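Local coordinates for protein synaptotagmin-1 (Arabidopsis thaliana, PDB 7AS6) that helps maintain plasma membrane integrity during freezing and osmotic stress, the part here being its first C2 domain, which probably binds phospholipids and calcium, at residues P6-A17 and P56-R67. Residues are numbered along the deposited sequence; the frame is centred on the assembly and turned at random.
Sequences PVGIVHVKVVRA and PEWNEEFKFSVR. With EDO (1,2-ethanediol), chain H; EDO (1,2-ethanediol), chain G.
P56 meets A17 where two antiparallel strands of the C2 beta sandwich begin to pair: 57-66 is an outermost strand of its sheet, and 8-17 lies between it and strand 131-140. The proline's nitrogen carries no hydrogen, but its carbonyl O accepts from A17 N at 3.0 Å, and its ring packs on the small methyl of A17. E57, on the solvent-facing side, reaches R16: OE2 lies 2.6 Å from NH1 at the guanidinium edge, a short salt bridge, while R16 NE pairs with E133. W58 turns inward, a broad ring suited to the sandwich core; CE3 rests 3.7 Å from V14 CG1, and NE1 is hydrogen-bonded to the backbone O of T48. N59 takes a left-handed backbone conformation (phi 55°), common for asparagine, and with E60 forms a G1 bulge opposite V14; V15 O accepts from both W58 N and N59 N. Between the two bulges, from E61 to S65, the ladder is regular. F62 and F64 face the core side, each offering a ring edge to a slim valine methyl: CE2 to V14 CG2, CD1 to V12 CG2. On the other face, K63 lays its aliphatic part alongside H11, CG 3.3 Å from ND1. V66 O accepts from V7 N and, weakly, G8 N in a classic bulge. With V66 CG1 anti to the backbone N (chi1 -174°), CG2 is the branch that meets V10 CG1 at 3.6 Å.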
loop_
_atom_site.group_PDB
_atom_site.type_symbol
_atom_site.label_atom_id
_atom_site.label_comp_id
_atom_site.label_asym_id
_atom_site.label_seq_id
_atom_site.Cartn_x
_atom_site.Cartn_y
_atom_site.Cartn_z
ATOM N N PRO A 6 8.814 20.189 -0.993
ATOM C CA PRO A 6 8.721 18.980 -0.160
ATOM C C PRO A 6 9.395 19.161 1.196
ATOM O O PRO A 6 10.522 19.652 1.290
ATOM C CB PRO A 6 9.425 17.911 -1.007
ATOM C CG PRO A 6 9.473 18.479 -2.397
ATOM C CD PRO A 6 9.626 19.953 -2.196
ATOM N N VAL A 7 8.686 18.741 2.249
ATOM C CA VAL A 7 9.190 18.825 3.618
ATOM C C VAL A 7 10.182 17.711 3.897
ATOM O O VAL A 7 11.159 17.893 4.634
ATOM C CB VAL A 7 8.018 18.764 4.612
ATOM C CG1 VAL A 7 8.491 19.090 6.019
ATOM C CG2 VAL A 7 6.899 19.677 4.171
ATOM N N GLY A 8 9.916 16.534 3.357
ATOM C CA GLY A 8 10.755 15.389 3.606
ATOM C C GLY A 8 10.374 14.276 2.659
ATOM O O GLY A 8 9.694 14.493 1.655
ATOM N N ILE A 9 10.818 13.076 3.000
ATOM C CA ILE A 9 10.571 11.892 2.194
ATOM C C ILE A 9 10.079 10.792 3.119
ATOM O O ILE A 9 10.662 10.560 4.184
ATOM C CB ILE A 9 11.836 11.455 1.437
ATOM C CG1 ILE A 9 12.241 12.537 0.436
ATOM C CG2 ILE A 9 11.599 10.139 0.720
ATOM C CD1 ILE A 9 13.604 12.315 -0.163
ATOM N N VAL A 10 8.993 10.134 2.736
ATOM C CA VAL A 10 8.471 9.006 3.494
ATOM C C VAL A 10 8.850 7.723 2.767
ATOM O O VAL A 10 8.654 7.601 1.551
ATOM C CB VAL A 10 6.954 9.130 3.713
ATOM C CG1 VAL A 10 6.215 9.263 2.392
ATOM C CG2 VAL A 10 6.448 7.950 4.506
ATOM N N HIS A 11 9.438 6.785 3.503
ATOM C CA HIS A 11 9.787 5.472 2.980
ATOM C C HIS A 11 8.675 4.513 3.371
ATOM O O HIS A 11 8.390 4.351 4.563
ATOM C CB HIS A 11 11.137 4.997 3.523
ATOM C CG HIS A 11 12.286 5.886 3.151
ATOM N ND1 HIS A 11 13.141 5.605 2.106
ATOM C CD2 HIS A 11 12.720 7.054 3.682
ATOM C CE1 HIS A 11 14.052 6.558 2.012
ATOM N NE2 HIS A 11 13.814 7.452 2.954
ATOM N N VAL A 12 8.023 3.921 2.364
ATOM C CA VAL A 12 6.865 3.041 2.529
ATOM C C VAL A 12 7.300 1.635 2.163
ATOM O O VAL A 12 7.715 1.375 1.027
ATOM C CB VAL A 12 5.682 3.466 1.645
ATOM C CG1 VAL A 12 4.472 2.583 1.938
ATOM C CG2 VAL A 12 5.347 4.923 1.856
ATOM N N LYS A 13 7.218 0.730 3.111
ATOM C CA LYS A 13 7.533 -0.656 2.844
ATOM C C LYS A 13 6.215 -1.404 2.827
ATOM O O LYS A 13 5.428 -1.297 3.776
ATOM C CB LYS A 13 8.486 -1.233 3.893
ATOM C CG LYS A 13 9.054 -2.604 3.501
ATOM C CD LYS A 13 9.914 -3.189 4.613
ATOM C CE LYS A 13 11.160 -3.864 4.067
ATOM N NZ LYS A 13 12.101 -4.183 5.186
ATOM N N VAL A 14 5.949 -2.113 1.733
ATOM C CA VAL A 14 4.849 -3.065 1.698
ATOM C C VAL A 14 5.410 -4.408 2.142
ATOM O O VAL A 14 6.197 -5.040 1.426
ATOM C CB VAL A 14 4.205 -3.157 0.309
ATOM C CG1 VAL A 14 3.075 -4.191 0.330
ATOM C CG2 VAL A 14 3.668 -1.793 -0.101
ATOM N N VAL A 15 4.975 -4.863 3.304
ATOM C CA VAL A 15 5.577 -6.033 3.928
ATOM C C VAL A 15 4.905 -7.291 3.413
ATOM O O VAL A 15 5.536 -8.097 2.719
ATOM C CB VAL A 15 5.487 -5.954 5.460
ATOM C CG1 VAL A 15 6.099 -7.196 6.085
ATOM C CG2 VAL A 15 6.192 -4.696 5.958
ATOM N N ARG A 16 3.632 -7.471 3.756
ATOM C CA ARG A 16 2.904 -8.668 3.361
ATOM C C ARG A 16 1.404 -8.396 3.418
ATOM O O ARG A 16 0.949 -7.398 3.984
ATOM C CB ARG A 16 3.280 -9.852 4.260
ATOM C CG ARG A 16 2.821 -9.710 5.712
ATOM C CD ARG A 16 3.448 -10.778 6.627
ATOM N NE ARG A 16 4.084 -10.152 7.788
ATOM C CZ ARG A 16 5.398 -10.068 7.990
ATOM N NH1 ARG A 16 6.247 -10.593 7.118
ATOM N NH2 ARG A 16 5.868 -9.458 9.073
ATOM N N ALA A 17 0.644 -9.297 2.795
ATOM C CA ALA A 17 -0.787 -9.412 3.012
ATOM C C ALA A 17 -1.060 -10.785 3.605
ATOM O O ALA A 17 -0.327 -11.744 3.352
ATOM C CB ALA A 17 -1.593 -9.222 1.728
ATOM N N PRO A 56 0.805 -13.234 0.384
ATOM C CA PRO A 56 2.026 -12.753 -0.262
ATOM C C PRO A 56 2.946 -12.050 0.721
ATOM O O PRO A 56 2.504 -11.349 1.632
ATOM C CB PRO A 56 1.497 -11.774 -1.306
ATOM C CG PRO A 56 0.224 -11.292 -0.699
ATOM C CD PRO A 56 -0.375 -12.458 -0.020
ATOM N N GLU A 57 4.242 -12.236 0.501
ATOM C CA GLU A 57 5.305 -11.533 1.205
ATOM C C GLU A 57 6.110 -10.744 0.180
ATOM O O GLU A 57 6.756 -11.344 -0.685
ATOM C CB GLU A 57 6.187 -12.539 1.926
ATOM C CG GLU A 57 7.223 -11.904 2.776
ATOM C CD GLU A 57 6.932 -12.115 4.235
ATOM O OE1 GLU A 57 6.059 -12.962 4.545
ATOM O OE2 GLU A 57 7.573 -11.438 5.064
ATOM N N TRP A 58 6.059 -9.411 0.257
ATOM C CA TRP A 58 6.752 -8.528 -0.681
ATOM C C TRP A 58 8.023 -7.925 -0.091
ATOM O O TRP A 58 9.108 -8.094 -0.650
ATOM C CB TRP A 58 5.848 -7.371 -1.114
ATOM C CG TRP A 58 4.733 -7.728 -2.015
ATOM C CD1 TRP A 58 4.802 -7.913 -3.361
ATOM C CD2 TRP A 58 3.361 -7.875 -1.657
ATOM N NE1 TRP A 58 3.563 -8.193 -3.860
ATOM C CE2 TRP A 58 2.656 -8.177 -2.833
ATOM C CE3 TRP A 58 2.659 -7.790 -0.455
ATOM C CZ2 TRP A 58 1.289 -8.407 -2.845
ATOM C CZ3 TRP A 58 1.302 -8.013 -0.465
ATOM C CH2 TRP A 58 0.625 -8.300 -1.660
ATOM N N ASN A 59 7.894 -7.188 1.011
ATOM C CA ASN A 59 8.993 -6.414 1.591
ATOM C C ASN A 59 9.592 -5.468 0.566
ATOM O O ASN A 59 10.808 -5.357 0.411
ATOM C CB ASN A 59 10.059 -7.321 2.168
ATOM C CG ASN A 59 9.599 -7.957 3.424
ATOM O OD1 ASN A 59 9.025 -7.290 4.285
ATOM N ND2 ASN A 59 9.768 -9.262 3.521
ATOM N N GLU A 60 8.716 -4.783 -0.147
ATOM C CA GLU A 60 9.122 -3.929 -1.243
ATOM C C GLU A 60 8.984 -2.486 -0.800
ATOM O O GLU A 60 8.036 -2.124 -0.089
ATOM C CB GLU A 60 8.276 -4.246 -2.488
ATOM C CG GLU A 60 8.864 -5.430 -3.264
ATOM C CD GLU A 60 7.975 -5.922 -4.423
ATOM O OE1 GLU A 60 7.326 -5.081 -5.090
ATOM O OE2 GLU A 60 7.952 -7.155 -4.679
ATOM N N GLU A 61 9.944 -1.667 -1.190
ATOM C CA GLU A 61 10.093 -0.349 -0.603
ATOM C C GLU A 61 9.862 0.720 -1.655
ATOM O O GLU A 61 10.347 0.604 -2.781
ATOM C CB GLU A 61 11.490 -0.178 0.013
ATOM C CG GLU A 61 11.541 -0.456 1.502
ATOM C CD GLU A 61 12.305 0.626 2.263
ATOM O OE1 GLU A 61 13.310 1.139 1.709
ATOM O OE2 GLU A 61 11.894 0.973 3.405
ATOM N N PHE A 62 9.144 1.770 -1.268
ATOM C CA PHE A 62 8.840 2.908 -2.126
ATOM C C PHE A 62 9.118 4.212 -1.379
ATOM O O PHE A 62 8.977 4.272 -0.157
ATOM C CB PHE A 62 7.390 2.866 -2.554
ATOM C CG PHE A 62 6.989 1.554 -3.140
ATOM C CD1 PHE A 62 7.180 1.310 -4.477
ATOM C CD2 PHE A 62 6.458 0.557 -2.340
ATOM C CE1 PHE A 62 6.828 0.100 -5.029
ATOM C CE2 PHE A 62 6.114 -0.645 -2.869
ATOM C CZ PHE A 62 6.302 -0.881 -4.227
ATOM N N LYS A 63 9.485 5.264 -2.121
ATOM C CA LYS A 63 9.713 6.597 -1.562
ATOM C C LYS A 63 8.762 7.616 -2.185
ATOM O O LYS A 63 8.570 7.631 -3.407
ATOM C CB LYS A 63 11.152 7.066 -1.798
ATOM C CG LYS A 63 12.212 6.382 -0.961
ATOM C CD LYS A 63 13.547 6.318 -1.718
ATOM C CE LYS A 63 13.808 7.594 -2.518
ATOM N NZ LYS A 63 14.670 7.338 -3.713
ATOM N N PHE A 64 8.184 8.477 -1.345
ATOM C CA PHE A 64 7.340 9.586 -1.778
ATOM C C PHE A 64 7.847 10.893 -1.183
ATOM O O PHE A 64 8.249 10.933 -0.015
ATOM C CB PHE A 64 5.894 9.393 -1.347
ATOM C CG PHE A 64 5.214 8.223 -1.999
ATOM C CD1 PHE A 64 5.276 6.956 -1.430
ATOM C CD2 PHE A 64 4.500 8.391 -3.178
ATOM C CE1 PHE A 64 4.636 5.869 -2.036
ATOM C CE2 PHE A 64 3.854 7.310 -3.788
ATOM C CZ PHE A 64 3.924 6.056 -3.214
ATOM N N SER A 65 7.799 11.965 -1.978
ATOM C CA SER A 65 8.046 13.306 -1.458
ATOM C C SER A 65 6.833 13.771 -0.666
ATOM O O SER A 65 5.692 13.633 -1.123
ATOM C CB SER A 65 8.338 14.284 -2.595
ATOM O OG SER A 65 9.598 14.021 -3.180
ATOM N N VAL A 66 7.076 14.311 0.524
ATOM C CA VAL A 66 6.013 14.757 1.415
ATOM C C VAL A 66 5.955 16.273 1.378
ATOM O O VAL A 66 6.971 16.946 1.595
ATOM C CB VAL A 66 6.237 14.262 2.853
ATOM C CG1 VAL A 66 5.033 14.617 3.718
ATOM C CG2 VAL A 66 6.490 12.775 2.867
ATOM N N ARG A 67 4.760 16.809 1.110
ATOM C CA ARG A 67 4.528 18.245 1.078
ATOM C C ARG A 67 3.653 18.749 2.216
ATOM O O ARG A 67 3.674 19.950 2.496
ATOM C CB ARG A 67 3.902 18.655 -0.264
ATOM C CG ARG A 67 4.901 18.605 -1.408
ATOM C CD ARG A 67 4.252 18.731 -2.771
ATOM N NE ARG A 67 5.264 18.679 -3.823
ATOM C CZ ARG A 67 5.675 17.563 -4.421
ATOM N NH1 ARG A 67 5.156 16.387 -4.089
ATOM N NH2 ARG A 67 6.604 17.623 -5.362
HETATM C C1 EDO H . 9.936 -1.133 -6.181
HETATM O O1 EDO H . 11.008 -0.668 -5.353
HETATM C C2 EDO H . 9.281 -2.335 -5.502
HETATM O O2 EDO H . 8.386 -2.993 -6.421
HETATM C C1 EDO G . 7.024 -14.925 -2.932
HETATM O O1 EDO G . 7.888 -13.840 -2.517
HETATM C C2 EDO G . 6.394 -15.616 -1.725
HETATM O O2 EDO G . 5.586 -14.672 -1.006
#